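Tungsten formylmethanofuran dehydrogenase subunit E (Syntrophus aciditrophicus, PDB 3D00) is of unknown function but binds zinc and is related to the FmdE proteins implicated in microbial methanogenesis. Local coordinates at residues A[30-35]-A[133-138]; A[48-53]-A[67-72]; A[52-57]-A[85-90]; A[97-102]-A[144-149]; A[102-107]-A[115-120]. All blocks are in the same frame, centred on the assembly; numbering follows the deposited sequence.

Overall arrangement
All five contacts lie in the alpha+beta core, away from the zinc site. Contacts 3 and 4, centred about 9 Å apart, pair strands of one mixed sheet, which contact 2 joins through strand 50-54; the centres of contacts 2 and 3 are about 10 Å apart. Helix 28-42 ties the parts together, since Ile32 of contact 1 packs on Phe85 of contact 3, Leu102 of contact 4 and Trp116 of contact 5. Contacts 4 and 5 share Leu102. Along the chain contacts 2, 3 and 5 lie between the two segments of contact 1, while those of contact 4 alternate with them. Contacts 2 to 5 also meet the second subunit.

Contact 1: residues A[30-35]-A[133-138]; sequences VLIGGF and KEIREA
Ile135 of helix 129-138 faces Leu31, Ile32 and Phe35 of helix 28-42 in a side-by-side packing of two parallel helices. The geometry is clear-cut: the axes of segments 30-35 and 133-138 run 4° apart at a closest approach of 10.1 Å, and the nearest CA pair across them is Ile32 and Ile135.

Apolar packing carries the contact, and one methyl does most of it. With CG1 of Ile135 beside its own backbone N (chi1 -69°), CG2 is turned anti to that N and pushes between three side chains of the other helix. Ile135 CG2 lies 3.7 Å from Ile32 CG1, 4.0 Å from Leu31 CB and 4.2 Å from Phe35 CE2, so it packs against two neighbouring residues and one a turn further on. The Ile32 and Ile135 side chains run nearly perpendicular to each other, and Ile32 CG1 and Ile135 CG1 are 4.0 Å apart.

No hydrogen bond passes between the segments, and the polar end of Arg136 is bound outside them. Arg136 extends away from helix 28-42, giving its NE to Thr3 O and its NH1 to a salt bridge with Glu13. Helix 12-23 covers Leu31 through Tyr12, Val16 and Ile19, while Trp116 lies on Ile32, so helices 12-23 and 111-117 pack on the same pair.

A third kind of approach is aromatic against backbone. The Phe35 ring comes obliquely to two successive carbonyls, its CE2 being 3.7 Å from Ile135 O and its CZ 4.3 Å from Arg136 O.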
# COMPACT_ATOMS: atom_id res chain seq x y z
N VAL A 30 5.15 11.17 -7.04
CA VAL A 30 4.02 11.43 -6.12
C VAL A 30 3.45 12.82 -6.36
O VAL A 30 2.28 13.04 -6.23
CB VAL A 30 4.44 11.27 -4.66
CG1 VAL A 30 3.21 11.33 -3.77
CG2 VAL A 30 5.13 9.96 -4.49
N LEU A 31 4.31 13.77 -6.73
CA LEU A 31 3.87 15.11 -7.17
C LEU A 31 3.01 15.01 -8.45
O LEU A 31 1.85 15.48 -8.50
CB LEU A 31 5.11 16.03 -7.37
CG LEU A 31 5.93 16.41 -6.14
CD1 LEU A 31 7.21 17.13 -6.50
CD2 LEU A 31 5.09 17.27 -5.25
N ILE A 32 3.56 14.36 -9.48
CA ILE A 32 2.81 14.17 -10.71
C ILE A 32 1.53 13.40 -10.37
O ILE A 32 0.46 13.78 -10.80
CB ILE A 32 3.65 13.50 -11.81
CG1 ILE A 32 4.82 14.41 -12.22
CG2 ILE A 32 2.78 13.24 -13.04
CD1 ILE A 32 5.80 13.74 -13.17
N GLY A 33 1.66 12.36 -9.56
CA GLY A 33 0.58 11.55 -9.05
C GLY A 33 -0.56 12.35 -8.48
O GLY A 33 -1.69 11.97 -8.69
N GLY A 34 -0.24 13.42 -7.75
CA GLY A 34 -1.26 14.37 -7.26
C GLY A 34 -2.12 15.01 -8.33
O GLY A 34 -3.35 15.23 -8.16
N PHE A 35 -1.47 15.40 -9.42
CA PHE A 35 -2.18 15.99 -10.53
C PHE A 35 -3.04 14.96 -11.16
O PHE A 35 -4.10 15.25 -11.62
CB PHE A 35 -1.22 16.60 -11.54
CG PHE A 35 -0.61 17.86 -11.07
CD1 PHE A 35 -1.39 18.99 -10.88
CD2 PHE A 35 0.76 17.95 -10.85
CE1 PHE A 35 -0.83 20.16 -10.46
CE2 PHE A 35 1.32 19.12 -10.44
CZ PHE A 35 0.54 20.22 -10.22
N LYS A 133 10.43 22.43 -10.54
CA LYS A 133 9.72 23.61 -11.06
C LYS A 133 8.85 23.23 -12.28
O LYS A 133 7.72 23.67 -12.41
CB LYS A 133 10.71 24.76 -11.35
N GLU A 134 9.37 22.38 -13.15
CA GLU A 134 8.64 21.96 -14.31
C GLU A 134 7.38 21.17 -13.99
O GLU A 134 6.33 21.40 -14.61
CB GLU A 134 9.51 21.08 -15.20
CG GLU A 134 10.49 21.84 -16.05
CD GLU A 134 11.03 21.02 -17.17
OE1 GLU A 134 10.50 19.92 -17.47
OE2 GLU A 134 12.01 21.48 -17.77
N ILE A 135 7.48 20.22 -13.07
CA ILE A 135 6.30 19.45 -12.66
C ILE A 135 5.19 20.41 -12.25
O ILE A 135 4.06 20.27 -12.67
CB ILE A 135 6.62 18.50 -11.49
CG1 ILE A 135 7.55 17.37 -11.94
CG2 ILE A 135 5.34 17.88 -10.90
CD1 ILE A 135 8.15 16.62 -10.76
N ARG A 136 5.53 21.41 -11.46
CA ARG A 136 4.52 22.33 -10.99
C ARG A 136 3.99 23.15 -12.13
O ARG A 136 2.80 23.31 -12.21
CB ARG A 136 5.06 23.23 -9.90
CG ARG A 136 3.98 24.13 -9.36
CD ARG A 136 4.50 25.03 -8.30
NE ARG A 136 3.44 25.92 -7.84
CZ ARG A 136 3.34 26.36 -6.59
NH1 ARG A 136 4.21 25.96 -5.66
NH2 ARG A 136 2.35 27.19 -6.26
N GLU A 137 4.85 23.66 -13.02
CA GLU A 137 4.40 24.45 -14.19
C GLU A 137 3.53 23.65 -15.17
O GLU A 137 2.52 24.15 -15.67
CB GLU A 137 5.59 25.04 -14.96
N ALA A 138 3.93 22.42 -15.45
CA ALA A 138 3.20 21.56 -16.35
C ALA A 138 1.79 21.24 -15.80
O ALA A 138 0.80 21.28 -16.55
CB ALA A 138 4.00 20.27 -16.63

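Contact 2: residues A[48-53]-A[67-72]; sequences ILYDAI and LTPCTF
Thr68 OG1, on a residue that packs against Tyr50, is gripped twice: it accepts from Cys70 N at 3.2 Å with an N-H...O angle of 142°, and it gives its own proton to Val64 O in the preceding helix. The two bonds fix the rotation of the hydroxyl and leave the methyl branch to face strand 50-54. Thr68 CG2 reaches the edge of the Tyr50 ring in the ring plane, 3.3 Å from Tyr50 OH, while Pro69 CD adds an oblique contact 3.7 Å from the same oxygen. Chi1 of Tyr50 is 62°, which sets CG close to both backbone branches of its own residue and sends the ring across to the turn.

Cys70 packs against the strand through its sulfur. Its SG is 3.3 Å from Tyr50 O and 4.0 Å from Ala52 CB, and it meets the Tyr50 ring obliquely, 4.9 Å from the centroid and 57° off the normal, as a sulfur-aromatic contact. Replacing Tyr50 by alanine is likely to open a gap beside Thr68 CG2 and Pro69 CD and to leave the Cys70 sulfur without its aromatic neighbour.

Val41 and Leu44 also touch Tyr50, and Val64 touches Cys70. The chain thus leaves helix 60-67 at Thr68 by way of an ST turn beside strand 50-54, the motif in which a threonine hydroxyl accepts from the backbone N two residues on.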
# COMPACT_ATOMS: atom_id res chain seq x y z
N ILE A 48 -19.80 10.20 -5.74
CA ILE A 48 -19.83 8.72 -5.80
C ILE A 48 -18.72 8.09 -5.01
O ILE A 48 -17.69 8.73 -4.74
CB ILE A 48 -19.82 8.16 -7.27
CG1 ILE A 48 -18.43 8.22 -7.91
CG2 ILE A 48 -20.86 8.91 -8.13
CD1 ILE A 48 -18.16 7.09 -8.89
N LEU A 49 -18.93 6.81 -4.68
CA LEU A 49 -17.96 5.96 -3.95
C LEU A 49 -17.11 5.18 -4.95
O LEU A 49 -17.61 4.36 -5.74
CB LEU A 49 -18.67 4.97 -2.99
N TYR A 50 -15.80 5.43 -4.89
CA TYR A 50 -14.91 4.91 -5.90
C TYR A 50 -13.81 4.07 -5.28
O TYR A 50 -13.37 4.33 -4.17
CB TYR A 50 -14.36 6.08 -6.75
CG TYR A 50 -13.52 7.15 -6.03
CD1 TYR A 50 -12.20 6.93 -5.76
CD2 TYR A 50 -14.06 8.38 -5.67
CE1 TYR A 50 -11.43 7.86 -5.12
CE2 TYR A 50 -13.29 9.34 -5.05
CZ TYR A 50 -11.96 9.06 -4.77
OH TYR A 50 -11.13 9.96 -4.16
N ASP A 51 -13.39 3.04 -6.00
CA ASP A 51 -12.14 2.36 -5.72
C ASP A 51 -11.00 2.86 -6.63
O ASP A 51 -11.22 3.58 -7.57
CB ASP A 51 -12.32 0.83 -5.82
CG ASP A 51 -12.96 0.21 -4.54
OD1 ASP A 51 -13.42 0.96 -3.64
OD2 ASP A 51 -12.99 -1.04 -4.44
N ALA A 52 -9.77 2.48 -6.33
CA ALA A 52 -8.63 2.95 -7.14
C ALA A 52 -7.76 1.78 -7.61
O ALA A 52 -7.69 0.78 -6.94
CB ALA A 52 -7.83 3.95 -6.33
N ILE A 53 -7.13 1.91 -8.76
CA ILE A 53 -6.12 0.97 -9.25
C ILE A 53 -4.89 1.74 -9.69
O ILE A 53 -5.02 2.69 -10.49
CB ILE A 53 -6.60 0.15 -10.48
CG1 ILE A 53 -7.54 -0.97 -10.09
CG2 ILE A 53 -5.42 -0.52 -11.20
CD1 ILE A 53 -8.61 -1.08 -11.05
N LEU A 67 -4.56 11.17 -0.82
CA LEU A 67 -5.59 12.07 -1.34
C LEU A 67 -7.03 11.54 -1.37
O LEU A 67 -7.98 12.31 -1.53
CB LEU A 67 -5.21 12.46 -2.78
CG LEU A 67 -3.99 13.36 -3.00
CD1 LEU A 67 -3.61 13.52 -4.48
CD2 LEU A 67 -4.27 14.71 -2.34
N THR A 68 -7.17 10.21 -1.29
CA THR A 68 -8.44 9.54 -1.48
C THR A 68 -8.66 8.65 -0.26
O THR A 68 -7.75 8.47 0.53
CB THR A 68 -8.43 8.62 -2.72
OG1 THR A 68 -7.60 7.51 -2.46
CG2 THR A 68 -7.89 9.32 -4.01
N PRO A 69 -9.89 8.16 -0.05
CA PRO A 69 -10.13 7.19 1.02
C PRO A 69 -9.61 5.80 0.77
O PRO A 69 -9.65 4.97 1.69
CB PRO A 69 -11.68 7.17 1.18
CG PRO A 69 -12.22 8.16 0.29
CD PRO A 69 -11.16 8.57 -0.71
N CYS A 70 -9.11 5.55 -0.46
CA CYS A 70 -8.64 4.25 -0.86
C CYS A 70 -7.23 4.06 -0.34
O CYS A 70 -6.31 4.81 -0.68
CB CYS A 70 -8.65 4.11 -2.39
SG CYS A 70 -10.21 4.62 -3.17
N THR A 71 -7.05 3.00 0.44
CA THR A 71 -5.74 2.63 0.92
C THR A 71 -5.44 1.19 0.58
O THR A 71 -6.31 0.40 0.29
CB THR A 71 -5.57 2.88 2.46
OG1 THR A 71 -6.24 1.88 3.22
CG2 THR A 71 -6.10 4.22 2.85
N PHE A 72 -4.16 0.86 0.63
CA PHE A 72 -3.76 -0.49 0.44
C PHE A 72 -4.37 -1.43 1.50
O PHE A 72 -4.89 -2.49 1.17
CB PHE A 72 -2.25 -0.65 0.44
CG PHE A 72 -1.83 -1.91 -0.19
CD1 PHE A 72 -1.64 -1.97 -1.56
CD2 PHE A 72 -1.78 -3.08 0.53
CE1 PHE A 72 -1.35 -3.17 -2.18
CE2 PHE A 72 -1.48 -4.27 -0.10
CZ PHE A 72 -1.29 -4.31 -1.44

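Contact 3: residues A[52-57]-A[85-90]; sequences AICETR and FAVSLY
Glu55 lies along Ala86 for the whole length of its side chain. CB is 3.9 Å from Ala86 O, and CG, set beside the backbone N of Glu55 (chi1 -47°), stays close to that same oxygen. The chain then runs on extended, bringing CD to 3.8 Å from Ala86 CB, with both carboxylate oxygens near that methyl. At the tip OE1 forms a salt bridge with Arg99 of the next strand but one, and OE2 a hydrogen bond with Tyr190 OH of the second subunit. Were Glu55 cut back to alanine, Arg99 would probably lose this carboxylate and that tyrosine a partner at the subunit interface.

The backbones form an antiparallel pair inside the mixed sheet of the core, the axes of 52-54 and 86-90 running 167° apart. Ile53 and Ser88 are the hydrogen-bonded pair, with Ile53 N to Ser88 O and Ser88 N to Ile53 O both 2.8 Å; Glu55 N adds a 3.1 Å bond to Ala86 O.

On the Ile53 side of the sheet, CD1 of Ile53 meets Tyr90 CE1 obliquely at 3.3 Å, one side chain lying crosswise to the other. On the opposite side Leu89 CD2 presses tightly on Ala52 CB, 3.4 Å away. A water joins Tyr90 OH to Ala52 O, donating to the carbonyl.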
# COMPACT_ATOMS: atom_id res chain seq x y z
N ALA A 52 -9.77 2.48 -6.33
CA ALA A 52 -8.63 2.95 -7.14
C ALA A 52 -7.76 1.78 -7.61
O ALA A 52 -7.69 0.78 -6.94
CB ALA A 52 -7.83 3.95 -6.33
N ILE A 53 -7.13 1.91 -8.76
CA ILE A 53 -6.12 0.97 -9.25
C ILE A 53 -4.89 1.74 -9.69
O ILE A 53 -5.02 2.69 -10.49
CB ILE A 53 -6.60 0.15 -10.48
CG1 ILE A 53 -7.54 -0.97 -10.09
CG2 ILE A 53 -5.42 -0.52 -11.20
CD1 ILE A 53 -8.61 -1.08 -11.05
N CYS A 54 -3.71 1.40 -9.16
CA CYS A 54 -2.43 1.90 -9.69
C CYS A 54 -1.76 0.80 -10.46
O CYS A 54 -1.73 -0.31 -9.98
CB CYS A 54 -1.48 2.29 -8.58
SG CYS A 54 -2.03 3.72 -7.74
N GLU A 55 -1.20 1.12 -11.63
CA GLU A 55 -0.59 0.16 -12.50
C GLU A 55 0.91 0.13 -12.35
O GLU A 55 1.60 -0.51 -13.12
CB GLU A 55 -0.98 0.43 -13.94
CG GLU A 55 -2.44 0.66 -14.06
CD GLU A 55 -2.95 0.81 -15.46
OE1 GLU A 55 -2.24 0.57 -16.45
OE2 GLU A 55 -4.13 1.17 -15.54
N THR A 56 1.40 0.83 -11.34
CA THR A 56 2.78 0.72 -10.92
C THR A 56 2.80 0.75 -9.39
O THR A 56 1.93 1.35 -8.78
CB THR A 56 3.69 1.84 -11.52
OG1 THR A 56 5.01 1.63 -11.06
CG2 THR A 56 3.26 3.29 -11.09
N ARG A 57 3.79 0.10 -8.79
CA ARG A 57 4.00 0.19 -7.35
C ARG A 57 4.81 1.41 -6.91
O ARG A 57 4.77 1.80 -5.76
CB ARG A 57 4.55 -1.12 -6.81
CG ARG A 57 5.93 -1.53 -7.22
CD ARG A 57 6.23 -2.90 -6.58
N PHE A 85 2.78 4.02 -15.50
CA PHE A 85 2.51 5.20 -14.67
C PHE A 85 1.09 5.67 -14.98
O PHE A 85 0.88 6.61 -15.73
CB PHE A 85 3.56 6.31 -14.89
CG PHE A 85 3.73 7.21 -13.71
CD1 PHE A 85 4.39 6.76 -12.58
CD2 PHE A 85 3.25 8.50 -13.72
CE1 PHE A 85 4.53 7.57 -11.46
CE2 PHE A 85 3.40 9.33 -12.59
CZ PHE A 85 4.03 8.86 -11.48
N ALA A 86 0.14 4.98 -14.39
CA ALA A 86 -1.28 5.22 -14.62
C ALA A 86 -2.08 4.86 -13.36
O ALA A 86 -1.70 3.99 -12.57
CB ALA A 86 -1.73 4.38 -15.79
N VAL A 87 -3.16 5.59 -13.15
CA VAL A 87 -4.09 5.29 -12.07
C VAL A 87 -5.49 5.35 -12.67
O VAL A 87 -5.73 6.16 -13.55
CB VAL A 87 -3.98 6.36 -10.90
CG1 VAL A 87 -4.06 7.81 -11.48
CG2 VAL A 87 -5.07 6.13 -9.82
N SER A 88 -6.37 4.47 -12.22
CA SER A 88 -7.78 4.60 -12.49
C SER A 88 -8.54 4.69 -11.19
O SER A 88 -8.16 4.06 -10.17
CB SER A 88 -8.31 3.44 -13.33
OG SER A 88 -8.30 2.24 -12.61
N LEU A 89 -9.59 5.50 -11.21
CA LEU A 89 -10.58 5.59 -10.15
C LEU A 89 -11.89 5.10 -10.76
O LEU A 89 -12.21 5.48 -11.87
CB LEU A 89 -10.70 7.04 -9.64
CG LEU A 89 -9.40 7.62 -9.05
CD1 LEU A 89 -9.69 8.96 -8.50
CD2 LEU A 89 -8.76 6.77 -7.97
N TYR A 90 -12.60 4.20 -10.09
CA TYR A 90 -13.80 3.65 -10.68
C TYR A 90 -14.95 3.51 -9.68
O TYR A 90 -14.72 3.38 -8.49
CB TYR A 90 -13.51 2.34 -11.38
CG TYR A 90 -13.00 1.26 -10.49
CD1 TYR A 90 -11.64 1.16 -10.19
CD2 TYR A 90 -13.87 0.32 -9.93
CE1 TYR A 90 -11.15 0.16 -9.37
CE2 TYR A 90 -13.39 -0.70 -9.06
CZ TYR A 90 -12.03 -0.77 -8.80
OH TYR A 90 -11.53 -1.75 -7.96
O HOH W 1 -9.23 -1.49 -6.59

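Contact 4: residues A[97-102]-A[144-149]; sequences GVRVFL and ELRNVK
Gly97 to Phe101 pair with Val148 back to Glu144 as an antiparallel ladder, the axes of 97-102 and 144-149 running 139° apart, which marks a strong twist. Strand 143-149 is the outermost strand of the mixed core sheet within this chain. Three hydrogen-bonded pairs, Gly97 with Val148, Arg99 with Arg146 and Phe101 with Glu144, give six N-H...O bonds. Arg99 N to Arg146 O is 2.8 Å, and the others are similar apart from the longer Phe101 N to Glu144 O at 3.1 Å.

On the Val98 side, Leu145 CD2 wedges between Val98 CB at 3.7 Å and Val100 CG2 at 3.8 Å. Helix 28-42 covers this side through Met36 and Ala40, which touch Val100.

The Arg99 side faces the second subunit. The guanidinium planes of Arg99 and Arg146 are 12° apart, and Arg99 NH1 is 3.1 Å from Arg146 NH2. Glu171 of the second subunit answers both charges, by a salt bridge to Arg99 NH1 and a weak, long ion pair to Arg146 NH2. Phe101, with a chi1 of 60°, swings its ring toward strand 143-149. Phe101 CE1 sits over one face of the Arg146 guanidinium, and Glu144 CB makes a CH-pi contact 4.1 Å from the Phe101 ring centroid.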
# COMPACT_ATOMS: atom_id res chain seq x y z
N GLY A 97 -15.18 3.84 -14.76
CA GLY A 97 -14.26 4.84 -14.20
C GLY A 97 -13.43 5.56 -15.23
O GLY A 97 -13.74 5.55 -16.40
N VAL A 98 -12.34 6.16 -14.76
CA VAL A 98 -11.46 6.94 -15.60
C VAL A 98 -10.04 6.57 -15.30
O VAL A 98 -9.70 6.40 -14.16
CB VAL A 98 -11.67 8.48 -15.42
CG1 VAL A 98 -13.06 8.83 -15.78
CG2 VAL A 98 -11.42 8.92 -14.01
N ARG A 99 -9.25 6.42 -16.36
CA ARG A 99 -7.84 6.14 -16.24
C ARG A 99 -7.07 7.36 -16.66
O ARG A 99 -7.40 7.99 -17.68
CB ARG A 99 -7.47 5.02 -17.16
CG ARG A 99 -6.04 4.58 -17.05
CD ARG A 99 -5.89 3.42 -18.04
NE ARG A 99 -4.57 2.82 -17.95
CZ ARG A 99 -3.58 3.07 -18.77
NH1 ARG A 99 -3.75 3.91 -19.76
NH2 ARG A 99 -2.41 2.49 -18.56
N VAL A 100 -6.03 7.68 -15.88
CA VAL A 100 -5.18 8.81 -16.14
C VAL A 100 -3.76 8.33 -16.23
O VAL A 100 -3.31 7.53 -15.41
CB VAL A 100 -5.27 9.91 -15.03
CG1 VAL A 100 -4.42 11.11 -15.45
CG2 VAL A 100 -6.70 10.31 -14.79
N PHE A 101 -3.06 8.84 -17.22
CA PHE A 101 -1.71 8.50 -17.47
C PHE A 101 -0.96 9.67 -18.10
O PHE A 101 -1.55 10.69 -18.48
CB PHE A 101 -1.68 7.24 -18.36
CG PHE A 101 -2.36 7.39 -19.72
CD1 PHE A 101 -3.71 7.28 -19.84
CD2 PHE A 101 -1.61 7.58 -20.86
CE1 PHE A 101 -4.32 7.38 -21.08
CE2 PHE A 101 -2.21 7.68 -22.11
CZ PHE A 101 -3.57 7.57 -22.21
N LEU A 102 0.36 9.52 -18.20
CA LEU A 102 1.21 10.54 -18.80
C LEU A 102 1.26 10.41 -20.33
O LEU A 102 1.35 9.32 -20.88
CB LEU A 102 2.62 10.48 -18.20
CG LEU A 102 2.89 11.37 -16.98
CD1 LEU A 102 1.77 11.14 -16.01
CD2 LEU A 102 4.27 11.08 -16.33
N GLU A 144 -3.16 12.52 -19.85
CA GLU A 144 -4.30 12.14 -20.69
C GLU A 144 -5.26 11.28 -19.88
O GLU A 144 -4.87 10.58 -18.97
CB GLU A 144 -3.87 11.39 -21.96
CG GLU A 144 -4.95 11.32 -23.09
CD GLU A 144 -5.71 12.67 -23.35
OE1 GLU A 144 -6.74 12.96 -22.65
OE2 GLU A 144 -5.30 13.44 -24.24
N LEU A 145 -6.52 11.31 -20.27
CA LEU A 145 -7.62 10.69 -19.53
C LEU A 145 -8.34 9.77 -20.50
O LEU A 145 -8.48 10.09 -21.68
CB LEU A 145 -8.59 11.78 -19.15
CG LEU A 145 -9.02 12.25 -17.78
CD1 LEU A 145 -10.03 13.39 -18.08
CD2 LEU A 145 -9.67 11.15 -17.02
N ARG A 146 -8.85 8.65 -20.02
CA ARG A 146 -9.66 7.80 -20.86
C ARG A 146 -10.71 7.13 -20.02
O ARG A 146 -10.39 6.67 -18.95
CB ARG A 146 -8.78 6.74 -21.51
CG ARG A 146 -9.53 5.56 -22.01
CD ARG A 146 -8.79 4.86 -23.10
NE ARG A 146 -7.57 4.22 -22.58
CZ ARG A 146 -6.32 4.47 -23.01
NH1 ARG A 146 -6.05 5.36 -23.98
NH2 ARG A 146 -5.32 3.80 -22.45
N ASN A 147 -11.95 7.09 -20.48
CA ASN A 147 -12.98 6.28 -19.83
C ASN A 147 -12.67 4.79 -19.91
O ASN A 147 -12.27 4.27 -20.97
CB ASN A 147 -14.36 6.57 -20.44
CG ASN A 147 -14.77 8.00 -20.26
OD1 ASN A 147 -14.36 8.64 -19.27
ND2 ASN A 147 -15.55 8.54 -21.22
N VAL A 148 -12.85 4.09 -18.78
CA VAL A 148 -12.63 2.66 -18.72
C VAL A 148 -13.76 1.95 -17.97
O VAL A 148 -14.47 2.56 -17.18
CB VAL A 148 -11.24 2.32 -18.06
CG1 VAL A 148 -10.09 2.88 -18.89
CG2 VAL A 148 -11.16 2.77 -16.58
N LYS A 149 -13.92 0.66 -18.21
CA LYS A 149 -14.74 -0.19 -17.36
C LYS A 149 -13.92 -1.42 -16.95
O LYS A 149 -13.24 -2.05 -17.75
CB LYS A 149 -15.99 -0.62 -18.09
CG LYS A 149 -16.94 -1.49 -17.28

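Contact 5: residues A[102-107]-A[115-120]; sequences LDVEKM and NWFLKL
Phe117 reaches from the last turn of helix 111-117 to Leu102, the last residue of strand 96-102, and to Val104 and Met107 of the connection that follows it through the 3-10 turn 104-106. The helix finishes in a Schellman motif at Lys119, where a positive phi goes with two backbone bonds back into the last turn.

The rotamer of Phe117 decides the contact: CG is anti to the backbone N (chi1 -173°), which carries the ring toward the connection. Leu102 comes over one ring face, the two side chains passing each other head to tail. Leu102 CD2 makes a CH-pi contact 4.0 Å from the Phe117 ring centroid, 27° off the normal. Leu102 itself departs from the staggered positions (chi1 -91°), and Leu102 CD2 also touches the edge of the indole, 4.1 Å from Trp116 CZ3.

Val104 approaches Phe117 differently. Its CG2, beside the backbone N, lies at the ring edge close to the ring plane, 3.3 Å from Phe117 CE2. No polar bond crosses between the segments. Phe85 also touches both Leu102 and Phe117, and Ala172 of the second subunit packs on Phe117.

Met107 is present as selenomethionine. Its side chain and that of Phe117 run nearly perpendicular, with an oblique Met-aromatic contact: Met107 SE is 5.4 Å from the Phe117 centroid, and the terminal methyl CE of Met107 is 3.8 Å from Phe117 CD2.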
# COMPACT_ATOMS: atom_id res chain seq x y z
N LEU A 102 0.36 9.52 -18.20
CA LEU A 102 1.21 10.54 -18.80
C LEU A 102 1.26 10.41 -20.33
O LEU A 102 1.35 9.32 -20.88
CB LEU A 102 2.62 10.48 -18.20
CG LEU A 102 2.89 11.37 -16.98
CD1 LEU A 102 1.77 11.14 -16.01
CD2 LEU A 102 4.27 11.08 -16.33
N ASP A 103 1.17 11.56 -20.98
CA ASP A 103 1.15 11.68 -22.43
C ASP A 103 2.48 12.35 -22.82
O ASP A 103 2.64 13.56 -22.70
CB ASP A 103 -0.06 12.55 -22.82
CG ASP A 103 -0.50 12.38 -24.28
OD1 ASP A 103 -0.57 11.25 -24.78
OD2 ASP A 103 -0.82 13.43 -24.90
N VAL A 104 3.46 11.53 -23.23
CA VAL A 104 4.79 12.05 -23.63
C VAL A 104 4.70 12.99 -24.84
O VAL A 104 5.51 13.93 -24.94
CB VAL A 104 5.82 10.93 -23.84
CG1 VAL A 104 7.20 11.51 -24.24
CG2 VAL A 104 5.94 10.09 -22.56
N GLU A 105 3.68 12.80 -25.69
CA GLU A 105 3.35 13.77 -26.77
C GLU A 105 3.21 15.21 -26.24
O GLU A 105 3.54 16.18 -26.94
CB GLU A 105 2.09 13.37 -27.56
CG GLU A 105 1.84 11.82 -27.74
CD GLU A 105 0.98 11.45 -28.99
OE1 GLU A 105 0.20 12.31 -29.50
OE2 GLU A 105 1.07 10.29 -29.47
N LYS A 106 2.74 15.35 -25.00
CA LYS A 106 2.58 16.66 -24.36
C LYS A 106 3.83 17.19 -23.62
O LYS A 106 3.85 18.31 -23.11
CB LYS A 106 1.38 16.64 -23.41
CG LYS A 106 0.01 16.53 -24.10
N MSE A 107 4.89 16.39 -23.55
CA MSE A 107 6.12 16.86 -22.88
C MSE A 107 7.17 17.33 -23.88
O MSE A 107 8.25 16.69 -24.05
CB MSE A 107 6.75 15.75 -22.05
CG MSE A 107 5.85 15.06 -21.09
SE MSE A 107 6.87 13.62 -20.47
CE MSE A 107 5.38 12.55 -19.96
N ASN A 115 13.07 13.57 -19.30
CA ASN A 115 14.30 12.86 -18.96
C ASN A 115 14.08 11.97 -17.76
O ASN A 115 14.57 10.86 -17.70
CB ASN A 115 15.48 13.84 -18.70
CG ASN A 115 16.00 14.54 -19.98
OD1 ASN A 115 15.75 14.09 -21.11
ND2 ASN A 115 16.70 15.65 -19.79
N TRP A 116 13.31 12.49 -16.79
CA TRP A 116 12.87 11.72 -15.61
C TRP A 116 11.97 10.55 -16.02
O TRP A 116 12.19 9.41 -15.61
CB TRP A 116 12.11 12.64 -14.62
CG TRP A 116 11.39 11.84 -13.55
CD1 TRP A 116 11.93 11.31 -12.42
CD2 TRP A 116 10.02 11.45 -13.55
NE1 TRP A 116 10.99 10.61 -11.71
CE2 TRP A 116 9.80 10.67 -12.38
CE3 TRP A 116 8.94 11.66 -14.43
CZ2 TRP A 116 8.57 10.14 -12.06
CZ3 TRP A 116 7.71 11.13 -14.12
CH2 TRP A 116 7.53 10.36 -12.93
N PHE A 117 10.94 10.84 -16.81
CA PHE A 117 9.96 9.82 -17.17
C PHE A 117 10.65 8.70 -17.92
O PHE A 117 10.43 7.55 -17.63
CB PHE A 117 8.79 10.43 -17.97
CG PHE A 117 7.66 9.46 -18.24
CD1 PHE A 117 7.03 8.79 -17.20
CD2 PHE A 117 7.21 9.23 -19.53
CE1 PHE A 117 5.98 7.90 -17.45
CE2 PHE A 117 6.17 8.35 -19.77
CZ PHE A 117 5.57 7.67 -18.72
N LEU A 118 11.54 9.04 -18.84
CA LEU A 118 12.20 8.05 -19.70
C LEU A 118 13.54 7.59 -19.13
O LEU A 118 14.25 6.80 -19.77
CB LEU A 118 12.41 8.62 -21.10
CG LEU A 118 11.18 9.28 -21.72
CD1 LEU A 118 11.53 9.86 -23.09
CD2 LEU A 118 9.99 8.32 -21.80
N LYS A 119 13.87 8.06 -17.93
CA LYS A 119 15.15 7.73 -17.29
C LYS A 119 16.40 7.99 -18.19
O LYS A 119 17.39 7.26 -18.12
CB LYS A 119 15.11 6.28 -16.76
CG LYS A 119 13.94 6.02 -15.82
CD LYS A 119 13.86 4.58 -15.32
N LEU A 120 16.36 9.04 -19.01
CA LEU A 120 17.48 9.38 -19.89
C LEU A 120 18.62 9.99 -19.08
O LEU A 120 18.37 10.88 -18.26
CB LEU A 120 17.05 10.40 -20.97
CG LEU A 120 15.81 10.11 -21.80
CD1 LEU A 120 15.58 11.19 -22.86
CD2 LEU A 120 15.89 8.74 -22.43